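Side-chain contacts in polyketide synthase type I (Bacillus amyloliquefaciens, PDB 5KKU), which probably dehydrates carrier-bound polyketide intermediates, being the N-terminal dehydratase domain of a multidomain synthase on the difficidin assembly line: residues Ile39-Leu42 and Tyr43-Ala47; Thr81-Arg84 and Asp85-Lys88; Ser180-Ala183 and Glu184-Glu188. One frame throughout, in Å; residues are numbered along the deposited sequence.

Contact 1: residues Ile39-Leu42 and Tyr43-Ala47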
ATOM      1  N   ILE A  39      -4.217  -2.969  -3.999  1.00 23.02           N
ATOM      2  CA  ILE A  39      -5.265  -1.979  -3.996  1.00 28.21           C
ATOM      3  C   ILE A  39      -5.436  -1.374  -5.402  1.00 24.66           C
ATOM      4  O   ILE A  39      -6.533  -1.224  -5.878  1.00 26.15           O
ATOM      5  CB  ILE A  39      -5.040  -0.877  -2.926  1.00 23.53           C
ATOM      6  CG1 ILE A  39      -5.325  -1.397  -1.535  1.00 22.62           C
ATOM      7  CG2 ILE A  39      -5.894   0.339  -3.176  1.00 22.49           C
ATOM      8  CD1 ILE A  39      -4.843  -0.557  -0.402  1.00 20.21           C
ATOM      9  N   ASP A  40      -4.321  -1.076  -6.064  1.00 24.33           N
ATOM     10  CA  ASP A  40      -4.338  -0.577  -7.438  1.00 24.77           C
ATOM     11  C   ASP A  40      -4.917  -1.604  -8.371  1.00 26.42           C
ATOM     12  O   ASP A  40      -5.646  -1.305  -9.247  1.00 33.76           O
ATOM     13  CB  ASP A  40      -2.952  -0.188  -7.916  1.00 23.44           C
ATOM     14  CG  ASP A  40      -2.882   0.089  -9.398  1.00 26.28           C
ATOM     15  OD1 ASP A  40      -3.270   1.115  -9.884  1.00 23.52           O
ATOM     16  OD2 ASP A  40      -2.448  -0.779 -10.090  1.00 29.71           O
ATOM     17  N   MET A  41      -4.543  -2.849  -8.211  1.00 26.14           N
ATOM     18  CA  MET A  41      -5.027  -3.903  -9.081  1.00 24.79           C
ATOM     19  C   MET A  41      -6.533  -3.989  -9.054  1.00 25.83           C
ATOM     20  O   MET A  41      -7.116  -4.112 -10.069  1.00 27.32           O
ATOM     21  CB  MET A  41      -4.337  -5.229  -8.745  1.00 21.34           C
ATOM     22  CG  MET A  41      -4.850  -6.535  -9.299  1.00 18.66           C
ATOM     23  SD  MET A  41      -3.784  -7.937  -8.979  1.00 26.02           S
ATOM     24  CE  MET A  41      -2.311  -7.270  -9.578  1.00 20.22           C
ATOM     25  N   LEU A  42      -7.115  -3.941  -7.876  1.00 23.66           N
ATOM     26  CA  LEU A  42      -8.543  -4.020  -7.713  1.00 28.45           C
ATOM     27  C   LEU A  42      -9.268  -2.881  -8.393  1.00 26.62           C
ATOM     28  O   LEU A  42     -10.242  -3.082  -9.012  1.00 28.01           O
ATOM     29  CB  LEU A  42      -8.936  -4.092  -6.260  1.00 23.70           C
ATOM     30  CG  LEU A  42      -9.141  -5.491  -5.750  1.00 28.13           C
ATOM     31  CD1 LEU A  42      -7.836  -6.193  -5.566  1.00 26.72           C
ATOM     32  CD2 LEU A  42      -9.918  -5.465  -4.471  1.00 30.54           C
ATOM     33  N   TYR A  43      -8.727  -1.692  -8.271  1.00 29.33           N
ATOM     34  CA  TYR A  43      -9.279  -0.538  -8.909  1.00 27.66           C
ATOM     35  C   TYR A  43      -9.183  -0.606 -10.430  1.00 29.37           C
ATOM     36  O   TYR A  43     -10.072  -0.186 -11.069  1.00 29.88           O
ATOM     37  CB  TYR A  43      -8.633   0.737  -8.381  1.00 27.20           C
ATOM     38  CG  TYR A  43      -9.334   1.338  -7.199  1.00 28.48           C
ATOM     39  CD1 TYR A  43     -10.437   2.119  -7.352  1.00 22.70           C
ATOM     40  CD2 TYR A  43      -8.903   1.090  -5.920  1.00 30.66           C
ATOM     41  CE1 TYR A  43     -11.067   2.652  -6.274  1.00 24.47           C
ATOM     42  CE2 TYR A  43      -9.526   1.627  -4.843  1.00 24.30           C
ATOM     43  CZ  TYR A  43     -10.592   2.422  -5.044  1.00 26.58           C
ATOM     44  OH  TYR A  43     -11.225   2.927  -4.001  1.00 32.29           O
ATOM     45  N   ARG A  44      -8.107  -1.153 -10.978  1.00 24.44           N
ATOM     46  CA  ARG A  44      -7.999  -1.291 -12.399  1.00 27.23           C
ATOM     47  C   ARG A  44      -9.001  -2.300 -12.924  1.00 30.64           C
ATOM     48  O   ARG A  44      -9.596  -2.077 -13.925  1.00 31.96           O
ATOM     49  CB  ARG A  44      -6.615  -1.706 -12.857  1.00 24.79           C
ATOM     50  CG  ARG A  44      -5.481  -0.791 -12.515  1.00 30.51           C
ATOM     51  CD  ARG A  44      -4.183  -1.241 -13.149  1.00 28.49           C
ATOM     52  NE  ARG A  44      -4.071  -2.684 -13.269  1.00 26.31           N
ATOM     53  CZ  ARG A  44      -3.307  -3.412 -12.510  1.00 30.57           C
ATOM     54  NH1 ARG A  44      -2.606  -2.833 -11.592  1.00 33.91           N
ATOM     55  NH2 ARG A  44      -3.249  -4.692 -12.641  1.00 26.19           N
ATOM     56  N   LEU A  45      -9.138  -3.422 -12.236  1.00 31.01           N
ATOM     57  CA  LEU A  45     -10.023  -4.505 -12.614  1.00 30.23           C
ATOM     58  C   LEU A  45     -11.481  -4.182 -12.395  1.00 35.49           C
ATOM     59  O   LEU A  45     -12.278  -4.551 -13.185  1.00 38.65           O
ATOM     60  CB  LEU A  45      -9.684  -5.787 -11.872  1.00 20.88           C
ATOM     61  CG  LEU A  45      -8.402  -6.482 -12.270  1.00 26.92           C
ATOM     62  CD1 LEU A  45      -8.222  -7.747 -11.520  1.00 23.53           C
ATOM     63  CD2 LEU A  45      -8.345  -6.759 -13.740  1.00 31.86           C
ATOM     64  N   ALA A  46     -11.816  -3.538 -11.300  1.00 30.68           N
ATOM     65  CA  ALA A  46     -13.177  -3.166 -11.049  1.00 31.34           C
ATOM     66  C   ALA A  46     -13.709  -2.419 -12.243  1.00 40.52           C
ATOM     67  O   ALA A  46     -14.763  -2.676 -12.699  1.00 43.78           O
ATOM     68  CB  ALA A  46     -13.276  -2.295  -9.826  1.00 29.02           C
ATOM     69  N   ALA A  47     -12.949  -1.439 -12.680  1.00 38.18           N
ATOM     70  CA  ALA A  47     -13.352  -0.551 -13.731  1.00 45.46           C
ATOM     71  C   ALA A  47     -13.852  -1.349 -14.901  1.00 42.68           C
ATOM     72  O   ALA A  47     -14.511  -0.840 -15.737  1.00 47.00           O
ATOM     73  CB  ALA A  47     -12.194   0.350 -14.140  1.00 36.85           C
TER
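Tyr43 lays its ring alongside Ile39, one helical turn back, the CG2 branch of Ile39 meeting CD2 of the ring at 4.1 Å while the two side chains run the same way. The edge of that ring also faces the carbonyl of Ile39, whose oxygen lies near the ring plane, 3.3 Å from Tyr43 CD2; Tyr43 OH bonds to Ile55 O of strand 55-62. The same Ile39 oxygen accepts the backbone N-H of Tyr43, the first of four successive i to i+4 bonds that run from Ile39 through Leu42. On another flank of helix 37-49, Asp40 reaches Arg44: with CG anti to the backbone N (chi1 169°), the carboxylate is placed where OD2 meets NH1 of Arg44 in a salt bridge, the modelled 2.5 Å being too short to be taken at face value. The oxygen lies near the guanidinium plane, yet the two flat groups are turned 49° apart. Arg44, bent at chi3, also brings the rim of one guanidinium face over Met41 CA. Further on, Met41 CG approaches Leu45 CD1 at 4.2 Å, and both side chains lean on Val78 of strand 73-83, as expected of the central helix of a hotdog fold. Asp40 OD1 accepts from Ala192 N, so the carboxylate is shared between its own helix and a loop; these two partners probably lower the cost of burying it.

Contact 2: residues Thr81-Arg84 and Asp85-Lys88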
ATOM      1  N   THR A  81     -16.816 -12.027  -6.139  1.00 33.43           N
ATOM      2  CA  THR A  81     -17.937 -12.852  -5.797  1.00 32.21           C
ATOM      3  C   THR A  81     -19.033 -11.968  -5.263  1.00 42.87           C
ATOM      4  O   THR A  81     -18.816 -11.236  -4.351  1.00 43.90           O
ATOM      5  CB  THR A  81     -17.544 -13.839  -4.704  1.00 35.52           C
ATOM      6  OG1 THR A  81     -16.624 -14.791  -5.216  1.00 35.61           O
ATOM      7  CG2 THR A  81     -18.743 -14.557  -4.111  1.00 34.53           C
ATOM      8  N   PRO A  82     -20.226 -12.077  -5.817  1.00 46.53           N
ATOM      9  CA  PRO A  82     -21.362 -11.314  -5.346  1.00 40.12           C
ATOM     10  C   PRO A  82     -21.717 -11.560  -3.890  1.00 35.04           C
ATOM     11  O   PRO A  82     -21.616 -12.624  -3.358  1.00 27.26           O
ATOM     12  CB  PRO A  82     -22.473 -11.823  -6.224  1.00 41.37           C
ATOM     13  CG  PRO A  82     -21.829 -12.100  -7.486  1.00 40.82           C
ATOM     14  CD  PRO A  82     -20.527 -12.700  -7.106  1.00 46.04           C
ATOM     15  N   ALA A  83     -22.160 -10.493  -3.264  1.00 34.93           N
ATOM     16  CA  ALA A  83     -22.512 -10.523  -1.883  1.00 39.26           C
ATOM     17  C   ALA A  83     -23.510  -9.467  -1.495  1.00 37.15           C
ATOM     18  O   ALA A  83     -24.133  -8.877  -2.317  1.00 32.83           O
ATOM     19  CB  ALA A  83     -21.276 -10.425  -1.024  1.00 33.26           C
ATOM     20  N   ARG A  84     -23.626  -9.274  -0.203  1.00 35.51           N
ATOM     21  CA  ARG A  84     -24.570  -8.364   0.398  1.00 42.82           C
ATOM     22  C   ARG A  84     -24.374  -6.835   0.112  1.00 45.38           C
ATOM     23  O   ARG A  84     -23.658  -6.153   0.788  1.00 43.48           O
ATOM     24  CB  ARG A  84     -24.693  -8.767   1.858  1.00 35.96           C
ATOM     25  CG  ARG A  84     -25.142  -7.750   2.838  1.00 40.75           C
ATOM     26  CD  ARG A  84     -26.264  -8.246   3.672  1.00 35.31           C
ATOM     27  NE  ARG A  84     -27.353  -7.501   3.167  1.00 47.36           N
ATOM     28  CZ  ARG A  84     -27.833  -6.418   3.734  1.00 57.06           C
ATOM     29  NH1 ARG A  84     -27.364  -6.001   4.891  1.00 45.67           N
ATOM     30  NH2 ARG A  84     -28.792  -5.768   3.147  1.00 56.25           N
ATOM     31  N   ASP A  85     -25.030  -6.339  -0.925  1.00 38.17           N
ATOM     32  CA  ASP A  85     -24.912  -4.955  -1.313  1.00 42.17           C
ATOM     33  C   ASP A  85     -23.432  -4.644  -1.509  1.00 45.55           C
ATOM     34  O   ASP A  85     -22.947  -3.617  -1.110  1.00 38.86           O
ATOM     35  CB  ASP A  85     -25.470  -4.035  -0.234  1.00 44.14           C
ATOM     36  CG  ASP A  85     -26.965  -4.158  -0.050  1.00 47.53           C
ATOM     37  OD1 ASP A  85     -27.724  -4.041  -1.005  1.00 47.42           O
ATOM     38  OD2 ASP A  85     -27.392  -4.333   1.081  1.00 49.93           O
ATOM     39  N   SER A  86     -22.724  -5.547  -2.142  1.00 41.67           N
ATOM     40  CA  SER A  86     -21.273  -5.452  -2.251  1.00 40.71           C
ATOM     41  C   SER A  86     -20.713  -6.581  -3.073  1.00 41.16           C
ATOM     42  O   SER A  86     -21.445  -7.345  -3.608  1.00 42.43           O
ATOM     43  CB  SER A  86     -20.665  -5.504  -0.861  1.00 38.65           C
ATOM     44  OG  SER A  86     -20.842  -6.743  -0.267  1.00 39.29           O
ATOM     45  N   TRP A  87     -19.403  -6.678  -3.129  1.00 38.97           N
ATOM     46  CA  TRP A  87     -18.746  -7.844  -3.680  1.00 36.77           C
ATOM     47  C   TRP A  87     -17.588  -8.299  -2.839  1.00 35.78           C
ATOM     48  O   TRP A  87     -16.826  -7.509  -2.404  1.00 35.83           O
ATOM     49  CB  TRP A  87     -18.251  -7.541  -5.075  1.00 37.08           C
ATOM     50  CG  TRP A  87     -19.326  -7.408  -5.987  1.00 43.54           C
ATOM     51  CD1 TRP A  87     -19.892  -8.371  -6.675  1.00 40.45           C
ATOM     52  CD2 TRP A  87     -20.013  -6.223  -6.297  1.00 40.65           C
ATOM     53  NE1 TRP A  87     -20.887  -7.891  -7.412  1.00 48.20           N
ATOM     54  CE2 TRP A  87     -21.002  -6.554  -7.181  1.00 43.84           C
ATOM     55  CE3 TRP A  87     -19.913  -4.921  -5.864  1.00 38.27           C
ATOM     56  CZ2 TRP A  87     -21.869  -5.632  -7.691  1.00 45.83           C
ATOM     57  CZ3 TRP A  87     -20.748  -4.020  -6.350  1.00 48.63           C
ATOM     58  CH2 TRP A  87     -21.730  -4.362  -7.267  1.00 47.93           C
ATOM     59  N   LYS A  88     -17.429  -9.583  -2.648  1.00 35.27           N
ATOM     60  CA  LYS A  88     -16.242 -10.050  -2.024  1.00 33.36           C
ATOM     61  C   LYS A  88     -15.159 -10.242  -3.047  1.00 37.20           C
ATOM     62  O   LYS A  88     -15.380 -10.708  -4.113  1.00 33.89           O
ATOM     63  CB  LYS A  88     -16.478 -11.312  -1.245  1.00 37.47           C
ATOM     64  CG  LYS A  88     -15.288 -11.798  -0.451  1.00 38.81           C
ATOM     65  CD  LYS A  88     -15.511 -13.244  -0.092  1.00 42.88           C
ATOM     66  CE  LYS A  88     -14.310 -13.918   0.535  1.00 41.53           C
ATOM     67  NZ  LYS A  88     -14.034 -13.390   1.881  1.00 37.60           N
TER
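Arg84 and Asp85 occupy the corner positions of the type II turn that closes a beta hairpin, strands 73-83 and 86-97 of the N-terminal hotdog fold. Neighbours in sequence, they send their side chains the same way, and NH2 of Arg84 comes within 2.9 Å of Asp85 OD2. This is a salt bridge of charges alone: the oxygen lies well out of the guanidinium plane, over one face, so no N-H is aimed at it; the two flat groups are turned 64° apart. Arg84 gets there through a chain bent at both chi2 and chi3.

Farther from the turn, Thr81 and Lys88 form an antiparallel hydrogen-bonded pair. Thr81 N gives to Lys88 O at 2.8 Å and Lys88 N returns the bond to Thr81 O at 2.7 Å. Their CB atoms share one face of the hairpin, but the Lys88 chain then leads off toward Gln113 on strand 107-116. The other face carries the non-hydrogen-bonded pair Pro82 and Trp87, where the indole, also resting on Leu116, draws CD1 to 3.5 Å from Pro82 CA. Back at the turn, Ser86 OG makes a weak hydrogen bond to Arg84 O at 3.1 Å.

Contact 3: residues Ser180-Ala183 and Glu184-Glu188; sequences SDLA and EGFRE
Glu184 packs its CB against the carbonyl oxygens of Ser180 and Asp181, while its backbone N gives a hydrogen bond to Ser180 O at 2.8 Å and a weak one to Asp181 O. That first acceptor belongs to the N-cap residue of the short helix 181-184: Ser180 OG accepts from Ala183 N at 3.3 Å, a capping bond, and is also bonded to Glu157 O. The side chain of Glu184 starts with CG anti to the backbone N (chi1 164°), then bends at chi2, which leads the carboxylate off the helix toward Arg187. Gly185 continues the turn, its N reaching Asp181 O at 3.2 Å and, more weakly, Leu182 O. Next, Phe186 N bonds to Ala183 O at 3.2 Å. Its ring swings back beside the helix, with edge atom CD2 set 3.3 Å from Leu182 O, and CE2 brushes Leu182 CD1 at 4.4 Å. Arg187 ends the type I turn that Glu184 begins, and the side chains of these first and last residues meet: NE points to the syn lone pair of Glu184 OE1 at 2.9 Å, with the oxygen almost exactly in the guanidinium plane, while weaker bonds from NE and NH2 go to OE2. Arg187 NH1 bonds to Phe233 O, in the loop before strand 236-248, and Ala183 O also accepts from His193 NE2, so this short helix, following strand 172-178, and the turn after it are tied to the loop leading into strand 236-248 and to the approach to helix 194-200.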
ATOM      1  N   SER A 180      10.069   9.105  -8.707  1.00 23.79           N
ATOM      2  CA  SER A 180      11.192   9.213  -9.589  1.00 28.70           C
ATOM      3  C   SER A 180      10.700   9.360 -11.022  1.00 25.44           C
ATOM      4  O   SER A 180       9.619   8.997 -11.302  1.00 26.19           O
ATOM      5  CB  SER A 180      12.051   7.963  -9.483  1.00 30.63           C
ATOM      6  OG  SER A 180      11.399   6.830  -9.978  1.00 31.72           O
ATOM      7  N   ASP A 181      11.517   9.898 -11.896  1.00 22.60           N
ATOM      8  CA  ASP A 181      11.095  10.103 -13.250  1.00 22.63           C
ATOM      9  C   ASP A 181      10.616   8.805 -13.901  1.00 28.35           C
ATOM     10  O   ASP A 181       9.589   8.785 -14.500  1.00 19.55           O
ATOM     11  CB  ASP A 181      12.161  10.774 -14.079  1.00 24.99           C
ATOM     12  CG  ASP A 181      12.372  12.239 -13.719  1.00 31.80           C
ATOM     13  OD1 ASP A 181      11.437  13.002 -13.484  1.00 33.74           O
ATOM     14  OD2 ASP A 181      13.517  12.640 -13.701  1.00 33.15           O
ATOM     15  N   LEU A 182      11.368   7.720 -13.760  1.00 25.01           N
ATOM     16  CA  LEU A 182      10.926   6.407 -14.182  1.00 24.30           C
ATOM     17  C   LEU A 182       9.531   6.024 -13.677  1.00 26.71           C
ATOM     18  O   LEU A 182       8.678   5.651 -14.439  1.00 20.07           O
ATOM     19  CB  LEU A 182      11.920   5.353 -13.752  1.00 23.28           C
ATOM     20  CG  LEU A 182      11.497   3.934 -13.983  1.00 26.91           C
ATOM     21  CD1 LEU A 182      11.623   3.634 -15.452  1.00 20.24           C
ATOM     22  CD2 LEU A 182      12.367   2.998 -13.194  1.00 27.77           C
ATOM     23  N   ALA A 183       9.306   6.161 -12.380  1.00 23.00           N
ATOM     24  CA  ALA A 183       8.022   5.915 -11.782  1.00 20.70           C
ATOM     25  C   ALA A 183       6.959   6.847 -12.260  1.00 25.32           C
ATOM     26  O   ALA A 183       5.841   6.466 -12.396  1.00 22.50           O
ATOM     27  CB  ALA A 183       8.117   5.975 -10.292  1.00 19.47           C
ATOM     28  N   GLU A 184       7.348   8.059 -12.574  1.00 25.95           N
ATOM     29  CA  GLU A 184       6.419   9.078 -12.963  1.00 26.15           C
ATOM     30  C   GLU A 184       5.778   8.783 -14.292  1.00 26.60           C
ATOM     31  O   GLU A 184       4.652   9.118 -14.503  1.00 29.34           O
ATOM     32  CB  GLU A 184       7.094  10.437 -12.945  1.00 23.18           C
ATOM     33  CG  GLU A 184       6.358  11.507 -13.674  1.00 25.53           C
ATOM     34  CD  GLU A 184       4.952  11.686 -13.187  1.00 31.62           C
ATOM     35  OE1 GLU A 184       4.720  11.540 -11.998  1.00 28.92           O
ATOM     36  OE2 GLU A 184       4.087  11.928 -14.021  1.00 32.41           O
ATOM     37  N   GLY A 185       6.496   8.117 -15.176  1.00 23.93           N
ATOM     38  CA  GLY A 185       5.988   7.792 -16.476  1.00 21.90           C
ATOM     39  C   GLY A 185       4.825   6.818 -16.461  1.00 28.95           C
ATOM     40  O   GLY A 185       4.159   6.693 -17.421  1.00 27.12           O
ATOM     41  N   PHE A 186       4.597   6.146 -15.344  1.00 23.46           N
ATOM     42  CA  PHE A 186       3.534   5.192 -15.248  1.00 20.18           C
ATOM     43  C   PHE A 186       2.308   5.687 -14.466  1.00 26.57           C
ATOM     44  O   PHE A 186       1.315   5.031 -14.380  1.00 30.31           O
ATOM     45  CB  PHE A 186       4.054   3.927 -14.613  1.00 25.48           C
ATOM     46  CG  PHE A 186       5.058   3.172 -15.439  1.00 27.59           C
ATOM     47  CD1 PHE A 186       4.660   2.254 -16.368  1.00 24.59           C
ATOM     48  CD2 PHE A 186       6.393   3.355 -15.240  1.00 25.13           C
ATOM     49  CE1 PHE A 186       5.567   1.561 -17.097  1.00 28.66           C
ATOM     50  CE2 PHE A 186       7.321   2.652 -15.939  1.00 25.82           C
ATOM     51  CZ  PHE A 186       6.908   1.759 -16.883  1.00 29.91           C
ATOM     52  N   ARG A 187       2.522   6.816 -13.791  1.00 23.36           N
ATOM     53  CA  ARG A 187       1.535   7.435 -12.918  1.00 25.73           C
ATOM     54  C   ARG A 187       0.217   7.517 -13.630  1.00 29.04           C
ATOM     55  O   ARG A 187      -0.851   7.426 -13.024  1.00 22.95           O
ATOM     56  CB  ARG A 187       1.993   8.832 -12.495  1.00 29.16           C
ATOM     57  CG  ARG A 187       1.052   9.528 -11.524  1.00 25.27           C
ATOM     58  CD  ARG A 187       1.651  10.826 -11.010  1.00 24.15           C
ATOM     59  NE  ARG A 187       1.878  11.788 -12.084  1.00 23.89           N
ATOM     60  CZ  ARG A 187       0.910  12.441 -12.719  1.00 25.20           C
ATOM     61  NH1 ARG A 187      -0.358  12.237 -12.389  1.00 18.03           N
ATOM     62  NH2 ARG A 187       1.210  13.298 -13.686  1.00 28.10           N
ATOM     63  N   GLU A 188       0.138   7.700 -14.892  1.00 32.50           N
ATOM     64  CA  GLU A 188      -1.200   7.707 -15.335  1.00 26.41           C
ATOM     65  C   GLU A 188      -1.574   6.320 -15.792  1.00 23.93           C
ATOM     66  O   GLU A 188      -2.655   6.141 -16.202  1.00 30.60           O
ATOM     67  CB  GLU A 188      -1.416   8.796 -16.377  1.00 32.79           C
ATOM     68  CG  GLU A 188      -1.305  10.171 -15.749  1.00 35.00           C
ATOM     69  CD  GLU A 188      -1.455  11.331 -16.694  1.00 41.08           C
ATOM     70  OE1 GLU A 188      -1.262  11.182 -17.870  1.00 49.60           O
ATOM     71  OE2 GLU A 188      -1.763  12.419 -16.249  1.00 46.80           O
TER

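In the fold
The three contacts illustrate how local side-chain pairing follows its place in the fold. Contact 1 is largely buried, whereas contacts 2 and 3 lie at the surface. Contacts 1 and 2 share the N-terminal hotdog fold, where helix 37-49 packs on strand 73-83, which runs on into the hairpin; contact 3 belongs to the C-terminal one, its centre about 34 Å from that of contact 2. Each holds an acid-arginine pair: in-plane between helical turns, face-on between turn neighbours, and, in contact 3, one in-plane bond backed by weaker ones. The side chains of Ile39 in contact 1 and Ala183 in contact 3 are about 10 Å and about 11 Å from that of Asp198, the predicted proton donor.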